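Local coordinates for FOG-3 protein (PDB 5TD6) that assembles into an RNA-binding multimer that specifies sperm fate in the nematode germline, and may act as a transcription corepressor as BTG family members do, at residues Met1-Val5 with Asn116-Asn120; Glu4-Leu8 with Ala92-Val97; Ile27-Leu32 with Ser69-Ala73; Met57-Thr62 with Pro85-Phe91. The protein carries 2 engineered substitutions. One frame throughout, in Å; residues are numbered along the deposited sequence. Where two conformers were deposited one is given.

Contact 1 (Met1-Val5 with Asn116-Asn120); sequences MYTEV and NADEN. Engineered in segment 116-120: Ala117 (natural residue Cys).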
loop_
_atom_site.group_PDB
_atom_site.type_symbol
_atom_site.label_atom_id
_atom_site.label_comp_id
_atom_site.label_asym_id
_atom_site.label_seq_id
_atom_site.Cartn_x
_atom_site.Cartn_y
_atom_site.Cartn_z
ATOM N N MET B 1 13.555 4.883 -3.470
ATOM C CA MET B 1 13.023 5.080 -4.818
ATOM C C MET B 1 11.884 4.116 -5.143
ATOM O O MET B 1 10.773 4.514 -5.480
ATOM C CB MET B 1 14.139 4.915 -5.849
ATOM C CG MET B 1 13.642 4.862 -7.267
ATOM S SD MET B 1 12.795 6.389 -7.707
ATOM C CE MET B 1 12.185 5.922 -9.253
ATOM N N TYR B 2 12.180 2.823 -5.059
ATOM C CA TYR B 2 11.226 1.817 -5.521
ATOM C C TYR B 2 10.027 1.704 -4.586
ATOM O O TYR B 2 8.890 1.502 -5.038
ATOM C CB TYR B 2 11.938 0.467 -5.690
ATOM C CG TYR B 2 12.971 0.555 -6.786
ATOM C CD1 TYR B 2 12.593 0.544 -8.121
ATOM C CD2 TYR B 2 14.318 0.705 -6.490
ATOM C CE1 TYR B 2 13.535 0.651 -9.134
ATOM C CE2 TYR B 2 15.262 0.811 -7.493
ATOM C CZ TYR B 2 14.862 0.786 -8.810
ATOM O OH TYR B 2 15.799 0.891 -9.800
ATOM N N THR B 3 10.293 1.838 -3.291
ATOM C CA THR B 3 9.231 1.937 -2.278
ATOM C C THR B 3 8.230 3.034 -2.656
ATOM O O THR B 3 7.015 2.797 -2.710
ATOM C CB THR B 3 9.817 2.260 -0.894
ATOM O OG1 THR B 3 10.765 1.255 -0.525
ATOM C CG2 THR B 3 8.726 2.375 0.188
ATOM N N GLU B 4 8.746 4.236 -2.921
ATOM C CA GLU B 4 7.870 5.374 -3.203
ATOM C C GLU B 4 7.066 5.152 -4.482
ATOM O O GLU B 4 5.865 5.427 -4.529
ATOM C CB GLU B 4 8.681 6.673 -3.299
ATOM C CG GLU B 4 9.281 7.146 -1.987
ATOM C CD GLU B 4 10.661 6.516 -1.688
ATOM O OE1 GLU B 4 11.112 5.588 -2.406
ATOM O OE2 GLU B 4 11.287 6.956 -0.716
ATOM N N VAL B 5 7.724 4.644 -5.519
ATOM C CA VAL B 5 7.043 4.345 -6.778
ATOM C C VAL B 5 5.960 3.307 -6.548
ATOM O O VAL B 5 4.869 3.415 -7.069
ATOM C CB VAL B 5 8.016 3.812 -7.860
ATOM C CG1 VAL B 5 7.246 3.254 -9.013
ATOM C CG2 VAL B 5 8.976 4.918 -8.332
ATOM N N ASN B 116 15.626 5.698 2.868
ATOM C CA ASN B 116 16.382 4.533 2.415
ATOM C C ASN B 116 15.656 3.200 2.606
ATOM O O ASN B 116 16.290 2.143 2.687
ATOM C CB ASN B 116 17.731 4.507 3.121
ATOM C CG ASN B 116 18.693 5.494 2.518
ATOM O OD1 ASN B 116 18.922 5.480 1.302
ATOM N ND2 ASN B 116 19.216 6.394 3.339
ATOM N N ALA B 117 14.323 3.248 2.620
ATOM C CA ALA B 117 13.524 2.037 2.832
ATOM C C ALA B 117 13.886 0.920 1.855
ATOM O O ALA B 117 13.829 -0.248 2.226
ATOM C CB ALA B 117 12.019 2.357 2.740
ATOM N N ASP B 118 14.271 1.276 0.624
ATOM C CA ASP B 118 14.681 0.299 -0.385
ATOM C C ASP B 118 15.760 -0.654 0.095
ATOM O O ASP B 118 15.845 -1.785 -0.361
ATOM C CB ASP B 118 15.224 0.989 -1.624
ATOM C CG ASP B 118 14.141 1.574 -2.479
ATOM O OD1 ASP B 118 12.950 1.464 -2.091
ATOM O OD2 ASP B 118 14.498 2.155 -3.526
ATOM N N GLU B 119 16.597 -0.160 0.991
ATOM C CA GLU B 119 17.741 -0.935 1.462
ATOM C C GLU B 119 17.462 -1.586 2.802
ATOM O O GLU B 119 18.317 -2.259 3.366
ATOM C CB GLU B 119 18.962 -0.044 1.563
ATOM C CG GLU B 119 19.442 0.457 0.215
ATOM C CD GLU B 119 20.565 1.459 0.349
ATOM O OE1 GLU B 119 20.499 2.301 1.274
ATOM O OE2 GLU B 119 21.519 1.397 -0.462
ATOM N N ASN B 120 16.257 -1.384 3.314
ATOM C CA ASN B 120 15.947 -1.872 4.651
ATOM C C ASN B 120 15.327 -3.245 4.599
ATOM O O ASN B 120 14.821 -3.671 3.571
ATOM C CB ASN B 120 15.025 -0.911 5.391
ATOM C CG ASN B 120 15.746 0.338 5.845
ATOM O OD1 ASN B 120 16.977 0.400 5.836
ATOM N ND2 ASN B 120 14.984 1.343 6.230
HETATM O O HOH W 1 12.396 5.083 0.632
#

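Contact 2 (Glu4-Leu8 with Ala92-Val97); sequences EVREL and ANPGHV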
loop_
_atom_site.group_PDB
_atom_site.type_symbol
_atom_site.label_atom_id
_atom_site.label_comp_id
_atom_site.label_asym_id
_atom_site.label_seq_id
_atom_site.Cartn_x
_atom_site.Cartn_y
_atom_site.Cartn_z
ATOM N N GLU B 4 8.746 4.236 -2.921
ATOM C CA GLU B 4 7.870 5.374 -3.203
ATOM C C GLU B 4 7.066 5.152 -4.482
ATOM O O GLU B 4 5.865 5.427 -4.529
ATOM C CB GLU B 4 8.681 6.673 -3.299
ATOM C CG GLU B 4 9.281 7.146 -1.987
ATOM C CD GLU B 4 10.661 6.516 -1.688
ATOM O OE1 GLU B 4 11.112 5.588 -2.406
ATOM O OE2 GLU B 4 11.287 6.956 -0.716
ATOM N N VAL B 5 7.724 4.644 -5.519
ATOM C CA VAL B 5 7.043 4.345 -6.778
ATOM C C VAL B 5 5.960 3.307 -6.548
ATOM O O VAL B 5 4.869 3.415 -7.069
ATOM C CB VAL B 5 8.016 3.812 -7.860
ATOM C CG1 VAL B 5 7.246 3.254 -9.013
ATOM C CG2 VAL B 5 8.976 4.918 -8.332
ATOM N N ARG B 6 6.273 2.291 -5.755
ATOM C CA ARG B 6 5.286 1.255 -5.501
ATOM C C ARG B 6 4.085 1.831 -4.765
ATOM O O ARG B 6 2.947 1.466 -5.071
ATOM C CB ARG B 6 5.878 0.097 -4.688
ATOM C CG ARG B 6 4.863 -1.016 -4.415
ATOM C CD ARG B 6 5.452 -2.107 -3.523
ATOM N NE ARG B 6 5.723 -1.617 -2.176
ATOM C CZ ARG B 6 6.938 -1.551 -1.633
ATOM N NH1 ARG B 6 8.005 -1.940 -2.323
ATOM N NH2 ARG B 6 7.088 -1.092 -0.396
ATOM N N GLU B 7 4.332 2.716 -3.791
ATOM C CA GLU B 7 3.222 3.337 -3.070
ATOM C C GLU B 7 2.374 4.217 -4.007
ATOM O O GLU B 7 1.145 4.244 -3.888
ATOM C CB GLU B 7 3.728 4.156 -1.885
ATOM C CG GLU B 7 4.308 3.296 -0.732
ATOM C CD GLU B 7 3.302 2.316 -0.196
ATOM O OE1 GLU B 7 2.129 2.704 -0.039
ATOM O OE2 GLU B 7 3.675 1.155 0.056
ATOM N N LEU B 8 3.026 4.937 -4.916
ATOM C CA LEU B 8 2.309 5.774 -5.897
ATOM C C LEU B 8 1.462 4.894 -6.813
ATOM O O LEU B 8 0.268 5.163 -7.051
ATOM C CB LEU B 8 3.281 6.610 -6.732
ATOM C CG LEU B 8 2.755 7.951 -7.287
ATOM C CD1 LEU B 8 3.848 8.826 -7.906
ATOM C CD2 LEU B 8 1.655 7.766 -8.269
ATOM N N ALA B 92 5.845 12.463 -5.482
ATOM C CA ALA B 92 6.658 11.409 -4.904
ATOM C C ALA B 92 8.063 11.953 -4.695
ATOM O O ALA B 92 8.754 12.304 -5.651
ATOM C CB ALA B 92 6.666 10.176 -5.793
ATOM N N ASN B 93 8.450 12.053 -3.424
ATOM C CA ASN B 93 9.776 12.458 -2.990
ATOM C C ASN B 93 10.410 11.343 -2.150
ATOM O O ASN B 93 9.691 10.496 -1.609
ATOM C CB ASN B 93 9.701 13.728 -2.139
ATOM C CG ASN B 93 9.198 14.935 -2.908
ATOM O OD1 ASN B 93 9.320 15.011 -4.133
ATOM N ND2 ASN B 93 8.647 15.907 -2.176
ATOM N N PRO B 94 11.745 11.360 -2.000
ATOM C CA PRO B 94 12.365 10.450 -1.027
ATOM C C PRO B 94 11.649 10.524 0.331
ATOM O O PRO B 94 11.520 11.599 0.905
ATOM C CB PRO B 94 13.804 10.957 -0.943
ATOM C CG PRO B 94 14.067 11.543 -2.316
ATOM C CD PRO B 94 12.751 12.160 -2.736
ATOM N N GLY B 95 11.134 9.393 0.795
ATOM C CA GLY B 95 10.490 9.335 2.097
ATOM C C GLY B 95 9.052 9.820 2.134
ATOM O O GLY B 95 8.416 9.773 3.185
ATOM N N HIS B 96 8.515 10.264 0.996
ATOM C CA HIS B 96 7.272 11.037 1.051
ATOM C C HIS B 96 6.483 11.059 -0.247
ATOM O O HIS B 96 6.875 11.697 -1.226
ATOM C CB HIS B 96 7.569 12.477 1.462
ATOM C CG HIS B 96 6.362 13.231 1.926
ATOM N ND1 HIS B 96 6.302 14.608 1.938
ATOM C CD2 HIS B 96 5.164 12.799 2.384
ATOM C CE1 HIS B 96 5.129 14.992 2.410
ATOM N NE2 HIS B 96 4.417 13.914 2.682
ATOM N N VAL B 97 5.367 10.348 -0.235
ATOM C CA VAL B 97 4.444 10.335 -1.354
ATOM C C VAL B 97 3.155 10.949 -0.837
ATOM O O VAL B 97 2.711 10.648 0.287
ATOM C CB VAL B 97 4.204 8.911 -1.876
ATOM C CG1 VAL B 97 3.308 8.925 -3.127
ATOM C CG2 VAL B 97 5.526 8.247 -2.181
#

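Contact 3 (Ile27-Leu32 with Ser69-Ala73); sequences IFGAEL and SAEEA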
loop_
_atom_site.group_PDB
_atom_site.type_symbol
_atom_site.label_atom_id
_atom_site.label_comp_id
_atom_site.label_asym_id
_atom_site.label_seq_id
_atom_site.Cartn_x
_atom_site.Cartn_y
_atom_site.Cartn_z
ATOM N N ILE B 27 -0.610 -5.255 -15.065
ATOM C CA ILE B 27 0.314 -4.909 -16.134
ATOM C C ILE B 27 0.357 -3.391 -16.246
ATOM O O ILE B 27 1.395 -2.796 -16.529
ATOM C CB ILE B 27 -0.102 -5.587 -17.468
ATOM C CG1 ILE B 27 0.056 -7.103 -17.336
ATOM C CG2 ILE B 27 0.732 -5.087 -18.642
ATOM C CD1 ILE B 27 -0.529 -7.888 -18.471
ATOM N N PHE B 28 -0.782 -2.764 -15.990
ATOM C CA PHE B 28 -0.830 -1.318 -15.915
ATOM C C PHE B 28 0.084 -0.796 -14.804
ATOM O O PHE B 28 0.825 0.167 -14.999
ATOM C CB PHE B 28 -2.258 -0.856 -15.686
ATOM C CG PHE B 28 -2.372 0.585 -15.318
ATOM C CD1 PHE B 28 -2.401 1.569 -16.300
ATOM C CD2 PHE B 28 -2.442 0.963 -13.984
ATOM C CE1 PHE B 28 -2.525 2.914 -15.955
ATOM C CE2 PHE B 28 -2.556 2.305 -13.628
ATOM C CZ PHE B 28 -2.593 3.284 -14.610
ATOM N N GLY B 29 0.034 -1.433 -13.641
ATOM C CA GLY B 29 0.824 -0.967 -12.518
ATOM C C GLY B 29 2.310 -1.160 -12.767
ATOM O O GLY B 29 3.144 -0.341 -12.365
ATOM N N ALA B 30 2.651 -2.256 -13.434
ATOM C CA ALA B 30 4.048 -2.537 -13.739
ATOM C C ALA B 30 4.587 -1.495 -14.713
ATOM O O ALA B 30 5.669 -0.951 -14.514
ATOM C CB ALA B 30 4.201 -3.930 -14.307
ATOM N N GLU B 31 3.809 -1.200 -15.747
ATOM C CA GLU B 31 4.190 -0.198 -16.740
ATOM C C GLU B 31 4.300 1.206 -16.153
ATOM O O GLU B 31 5.231 1.952 -16.463
ATOM C CB GLU B 31 3.193 -0.190 -17.892
ATOM C CG GLU B 31 3.378 -1.346 -18.833
ATOM C CD GLU B 31 4.744 -1.317 -19.498
ATOM O OE1 GLU B 31 5.113 -0.266 -20.066
ATOM O OE2 GLU B 31 5.454 -2.338 -19.433
ATOM N N LEU B 32 3.340 1.570 -15.312
ATOM C CA LEU B 32 3.372 2.873 -14.670
ATOM C C LEU B 32 4.603 2.981 -13.776
ATOM O O LEU B 32 5.273 4.018 -13.729
ATOM C CB LEU B 32 2.096 3.099 -13.862
ATOM C CG LEU B 32 2.017 4.414 -13.104
ATOM C CD1 LEU B 32 2.030 5.575 -14.091
ATOM C CD2 LEU B 32 0.749 4.432 -12.274
ATOM N N SER B 69 0.443 4.082 -20.089
ATOM C CA SER B 69 0.545 2.847 -19.304
ATOM C C SER B 69 -0.628 1.916 -19.571
ATOM O O SER B 69 -0.456 0.695 -19.601
ATOM C CB SER B 69 0.628 3.145 -17.810
ATOM O OG SER B 69 1.880 3.738 -17.501
ATOM N N ALA B 70 -1.812 2.498 -19.757
ATOM C CA ALA B 70 -3.006 1.745 -20.117
ATOM C C ALA B 70 -2.813 1.024 -21.457
ATOM O O ALA B 70 -2.987 -0.195 -21.554
ATOM C CB ALA B 70 -4.213 2.673 -20.179
ATOM N N GLU B 71 -2.450 1.798 -22.476
ATOM C CA GLU B 71 -2.141 1.282 -23.807
ATOM C C GLU B 71 -1.208 0.077 -23.735
ATOM O O GLU B 71 -1.484 -0.965 -24.327
ATOM C CB GLU B 71 -1.515 2.392 -24.663
ATOM C CG GLU B 71 -1.294 2.038 -26.124
ATOM C CD GLU B 71 -0.067 2.725 -26.704
ATOM O OE1 GLU B 71 -0.217 3.770 -27.368
ATOM O OE2 GLU B 71 1.058 2.221 -26.487
ATOM N N GLU B 72 -0.121 0.210 -22.979
ATOM C CA GLU B 72 0.880 -0.854 -22.866
ATOM C C GLU B 72 0.328 -2.122 -22.219
ATOM O O GLU B 72 0.964 -3.173 -22.266
ATOM C CB GLU B 72 2.098 -0.369 -22.063
ATOM C CG GLU B 72 3.108 0.457 -22.848
ATOM C CD GLU B 72 3.663 -0.281 -24.054
ATOM O OE1 GLU B 72 4.031 -1.470 -23.915
ATOM O OE2 GLU B 72 3.714 0.329 -25.147
ATOM N N ALA B 73 -0.848 -2.019 -21.610
ATOM C CA ALA B 73 -1.417 -3.134 -20.859
ATOM C C ALA B 73 -2.668 -3.697 -21.526
ATOM O O ALA B 73 -3.387 -4.509 -20.937
ATOM C CB ALA B 73 -1.734 -2.695 -19.426
#

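Contact 4 (Met57-Thr62 with Pro85-Phe91); sequences MINTTT and PTNMIIF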
loop_
_atom_site.group_PDB
_atom_site.type_symbol
_atom_site.label_atom_id
_atom_site.label_comp_id
_atom_site.label_asym_id
_atom_site.label_seq_id
_atom_site.Cartn_x
_atom_site.Cartn_y
_atom_site.Cartn_z
ATOM N N MET B 57 6.197 15.714 -10.029
ATOM C CA MET B 57 4.765 15.680 -9.780
ATOM C C MET B 57 3.997 15.215 -11.010
ATOM O O MET B 57 4.386 15.495 -12.145
ATOM C CB MET B 57 4.260 17.060 -9.347
ATOM C CG MET B 57 4.014 18.029 -10.483
ATOM S SD MET B 57 3.506 19.657 -9.887
ATOM C CE MET B 57 2.179 20.036 -11.034
ATOM N N ILE B 58 2.923 14.472 -10.779
ATOM C CA ILE B 58 2.088 14.048 -11.894
ATOM C C ILE B 58 0.648 14.454 -11.650
ATOM O O ILE B 58 0.239 14.718 -10.521
ATOM C CB ILE B 58 2.153 12.527 -12.152
ATOM C CG1 ILE B 58 1.644 11.743 -10.943
ATOM C CG2 ILE B 58 3.566 12.104 -12.550
ATOM C CD1 ILE B 58 1.801 10.248 -11.089
ATOM N N ASN B 59 -0.095 14.559 -12.747
ATOM C CA ASN B 59 -1.489 15.013 -12.767
ATOM C C ASN B 59 -2.352 13.937 -13.425
ATOM O O ASN B 59 -2.083 13.533 -14.560
ATOM C CB ASN B 59 -1.580 16.343 -13.518
ATOM C CG ASN B 59 -2.979 16.954 -13.504
ATOM O OD1 ASN B 59 -3.964 16.336 -13.930
ATOM N ND2 ASN B 59 -3.061 18.185 -13.016
ATOM N N THR B 60 -3.379 13.463 -12.723
ATOM C CA THR B 60 -4.156 12.324 -13.214
ATOM C C THR B 60 -4.874 12.614 -14.538
ATOM O O THR B 60 -5.285 11.694 -15.256
ATOM C CB THR B 60 -5.201 11.861 -12.181
ATOM O OG1 THR B 60 -6.098 12.936 -11.879
ATOM C CG2 THR B 60 -4.514 11.375 -10.895
ATOM N N THR B 61 -5.012 13.890 -14.866
ATOM C CA THR B 61 -5.655 14.268 -16.115
ATOM C C THR B 61 -4.637 14.572 -17.214
ATOM O O THR B 61 -4.713 14.015 -18.313
ATOM C CB THR B 61 -6.554 15.498 -15.924
ATOM O OG1 THR B 61 -7.660 15.157 -15.076
ATOM C CG2 THR B 61 -7.073 15.983 -17.270
ATOM N N THR B 62 -3.675 15.443 -16.911
ATOM C CA THR B 62 -2.800 15.977 -17.947
ATOM C C THR B 62 -1.461 15.257 -18.126
ATOM O O THR B 62 -0.760 15.503 -19.107
ATOM C CB THR B 62 -2.515 17.463 -17.693
ATOM O OG1 THR B 62 -1.669 17.616 -16.546
ATOM C CG2 THR B 62 -3.821 18.210 -17.470
ATOM N N PRO B 85 -9.523 9.922 -10.640
ATOM C CA PRO B 85 -10.025 11.267 -10.338
ATOM C C PRO B 85 -9.513 12.289 -11.347
ATOM O O PRO B 85 -8.446 12.096 -11.908
ATOM C CB PRO B 85 -9.458 11.547 -8.943
ATOM C CG PRO B 85 -8.224 10.700 -8.870
ATOM C CD PRO B 85 -8.562 9.450 -9.626
ATOM N N THR B 86 -10.261 13.360 -11.583
ATOM C CA THR B 86 -9.809 14.375 -12.525
ATOM C C THR B 86 -8.949 15.421 -11.815
ATOM O O THR B 86 -9.270 15.853 -10.711
ATOM C CB THR B 86 -10.998 15.063 -13.238
ATOM O OG1 THR B 86 -11.642 15.981 -12.341
ATOM C CG2 THR B 86 -12.004 14.031 -13.708
ATOM N N ASN B 87 -7.844 15.792 -12.455
ATOM C CA ASN B 87 -6.960 16.863 -12.000
ATOM C C ASN B 87 -6.439 16.714 -10.565
ATOM O O ASN B 87 -6.267 17.696 -9.847
ATOM C CB ASN B 87 -7.662 18.213 -12.160
ATOM C CG ASN B 87 -7.961 18.538 -13.615
ATOM O OD1 ASN B 87 -7.124 18.324 -14.494
ATOM N ND2 ASN B 87 -9.164 19.034 -13.877
ATOM N N MET B 88 -6.167 15.482 -10.160
ATOM C CA MET B 88 -5.430 15.252 -8.920
ATOM C C MET B 88 -3.926 15.347 -9.161
ATOM O O MET B 88 -3.412 14.798 -10.136
ATOM C CB MET B 88 -5.788 13.898 -8.342
ATOM C CG MET B 88 -5.031 13.560 -7.085
ATOM S SD MET B 88 -5.594 11.969 -6.515
ATOM C CE MET B 88 -7.185 12.374 -5.787
ATOM N N ILE B 89 -3.222 16.063 -8.287
ATOM C CA ILE B 89 -1.779 16.198 -8.421
ATOM C C ILE B 89 -1.110 15.349 -7.344
ATOM O O ILE B 89 -1.424 15.482 -6.165
ATOM C CB ILE B 89 -1.321 17.668 -8.314
ATOM C CG1 ILE B 89 -2.024 18.530 -9.372
ATOM C CG2 ILE B 89 0.184 17.783 -8.482
ATOM C CD1 ILE B 89 -2.131 19.980 -8.988
ATOM N N ILE B 90 -0.222 14.455 -7.770
ATOM C CA ILE B 90 0.439 13.494 -6.881
ATOM C C ILE B 90 1.947 13.710 -6.922
ATOM O O ILE B 90 2.535 13.862 -7.991
ATOM C CB ILE B 90 0.117 12.040 -7.284
ATOM C CG1 ILE B 90 -1.393 11.869 -7.451
ATOM C CG2 ILE B 90 0.653 11.042 -6.242
ATOM C CD1 ILE B 90 -1.803 10.505 -7.987
ATOM N N PHE B 91 2.555 13.763 -5.743
ATOM C CA PHE B 91 3.987 14.001 -5.599
ATOM C C PHE B 91 4.642 12.760 -5.015
ATOM O O PHE B 91 4.065 12.091 -4.151
ATOM C CB PHE B 91 4.271 15.195 -4.669
ATOM C CG PHE B 91 3.786 16.525 -5.193
ATOM C CD1 PHE B 91 2.448 16.882 -5.108
ATOM C CD2 PHE B 91 4.676 17.431 -5.743
ATOM C CE1 PHE B 91 2.009 18.109 -5.577
ATOM C CE2 PHE B 91 4.240 18.661 -6.220
ATOM C CZ PHE B 91 2.904 18.998 -6.138
#

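Contact 1 (Met1-Val5 with Asn116-Asn120)
The carboxylate of Asp118 lies obliquely beside the Tyr2 ring, their planes 31° apart. Its OD2 comes within 3.3 Å of Tyr2 CD2. Met1 CG sits over the centre of one face of that ring. At the carboxylate itself each oxygen takes two donors. Asp118 OD2 receives Tyr2 N through its syn lone pair, at 2.9 Å. It also meets Met1 N, the chain's amino terminus, which comes in from above the carboxylate plane and forms a salt bridge. Asp118 OD1 uses its own syn lone pair for Thr3 N, at 2.9 Å. Thr3 OG1 donates to Asp118 OD1 nearly along the C-O direction, at 2.7 Å. Thr3 OG1 is anti to the carbonyl carbon (chi1 -58°), which brings the hydroxyl beside its own backbone N and toward Asp118. These donors sit at the N-terminal end of helix 2-13 of the BTG domain. The negative charge there is likely to be favoured by the helix dipole. With alanine instead of Asp118, Met1 N would probably lose its salt bridge and the first helical N-H groups this acceptor. Met1 N has a second acidic partner in Glu4 OE1, 2.8 Å away. The engineered Ala117 sets its CB 3.7 Å from Thr3 OG1. Trp111 touches both Thr3 and Ala117, and Tyr2 packs on Val124 of the second subunit.

Contact 2 (Glu4-Leu8 with Ala92-Val97)
Glu4 reaches from helix 2-13 into the turn of Asn93-His96. Its CB rests 3.7 Å from Val97 CG2. CG comes next, 3.4 Å from Asn93 O. The chain then bends (chi2 87°), which swings the carboxylate along the turn and brings OE2 to the backbone. OE2 accepts Gly95 N at 2.9 Å through its anti lone pair, in an almost straight bond of 177°. The other oxygen, OE1, faces back to Met1 N. Trp44 and Trp111 also touch this buried side chain. A leucine here would probably leave Gly95 N without its acceptor and Met1 N without one of its acidic partners. One turn along the helix, Leu8 carries the apolar half of the contact. Its CD1 meets Ala92 CB at 3.8 Å, and its CB faces Val97 CG1 at 4.3 Å. Phe40 of helix 22-41 touches both Leu8 and Ala92. The positive phi of Gly95 (81°) suits a residue without a side chain. Asn93 N bonds to His96 O, and His96 N bonds back to Asn93 O at 2.9 Å. This is a tight beta hairpin with a type II turn, joining strands 89-93 and 96-100, against which the first helix of the BTG domain packs.

Contact 3 (Ile27-Leu32 with Ser69-Ala73)
Phe28 lays the CD1-CE1 side of its ring against Ser69 CB and the backbone N of Ala70. CD1 is 3.6 Å from Ala70 N, which lies at the ring edge and in its plane. CE1 is 3.7 Å from Ser69 CB, an oblique approach. This is helix-to-helix packing within the BTG domain. The long helix 22-41 meets the C-terminal part of the short helix 65-71 and the residues that follow it. The backbones approach to a CA-CA distance of 5.3 Å at Phe28 and Ala73. The small residues Ser69, Ala70 and Ala73 probably allow this close approach. CG of Phe28 is anti to the backbone N (chi1 168°), which carries the ring along the interface, where it also touches Val12 and Cys13 of helix 2-13. The ring thus bridges three helices. Past the end of the short helix, Ala73 CB fits against Ile27 and Phe28. It is 3.5 Å from Ile27 CG2 and 3.6 Å from Phe28 N. At the outer side Glu31 and Glu72 lie close to each other. Their carboxylate planes are 48° apart, and Glu31 OE1 touches Glu72 CG at 3.5 Å. Two like charges sit near one another here, a pairing that would probably be costly if solvent did not screen it. Neither forms a bond to the other. At the far end of the contact, Ser69 turns its hydroxyl toward helix 22-41 but bonds to Cys65 O of its own helix. That same OG lies 3.3 Å from Leu32 CA.

Contact 4 (Met57-Thr62 with Pro85-Phe91)
A short antiparallel strand pair joins residues 58-59 to the start of strand 89-93, at an end of the BTG domain sheet. Ile58 and Ile90 form the hydrogen-bonded pair. Ile58 N gives to Ile90 O at 2.9 Å, and Ile90 N returns a bond to Ile58 O at 2.8 Å. Asn59 and Ile89 form the non-hydrogen-bonded pair next to it. Thr60 N then bonds to Met88 O. On the side of Ile58 and Ile90, Ile58 CG1 packs on Ile90 CB, and both residues touch Leu8 of helix 2-13. At the other end of the pair, Met57 CB lies over one face of the Phe91 ring, 3.9 Å from its centroid, a CH-pi contact. Met57 SD adds an oblique Met-aromatic contact. Strand 96-100 reaches this ring too, through Phe98 and Arg100. Beyond the paired strands the chain turns away in an Asx turn. Asn59 OD1 takes Thr61 N in its carbonyl plane, at 2.8 Å, and Thr62 N from above that plane, at 3.1 Å. Two threonine hydroxyls carry the bonding past the strand. Thr60 OG1 sits between its backbone N and carbonyl carbon (chi1 59°), which directs it at residues 85-88. It accepts Met88 N at 3.1 Å. It also lies close to Pro85 O, at a separation so short that its exact length is doubtful. Thr61 OG1 accepts Asn87 N at 2.7 Å, and Asn87 OD1 comes within 3.2 Å of Thr61 CB.

Overall arrangement
Contacts 1 and 2 both use the start of helix 2-13 and have Glu4 and Val5 in common, with centres about 8 Å apart. One ties the helix to the segment 116-120, the other to the hairpin of strands 89-93 and 96-100. Contact 4 belongs to the same sheet, its centre about 15 Å from that of contact 2. The two touch directly: Leu8 CD2 packs on Ile58 CD1 at 3.8 Å. Contact 3 lies about 17 Å from contact 4, centre to centre, and touches none of the others. Along the chain, contacts 3 and 4 fall within the loops closed by contacts 1 and 2, and their own segments alternate. Contacts 1 and 4 lie on opposite sides of the chain's centre.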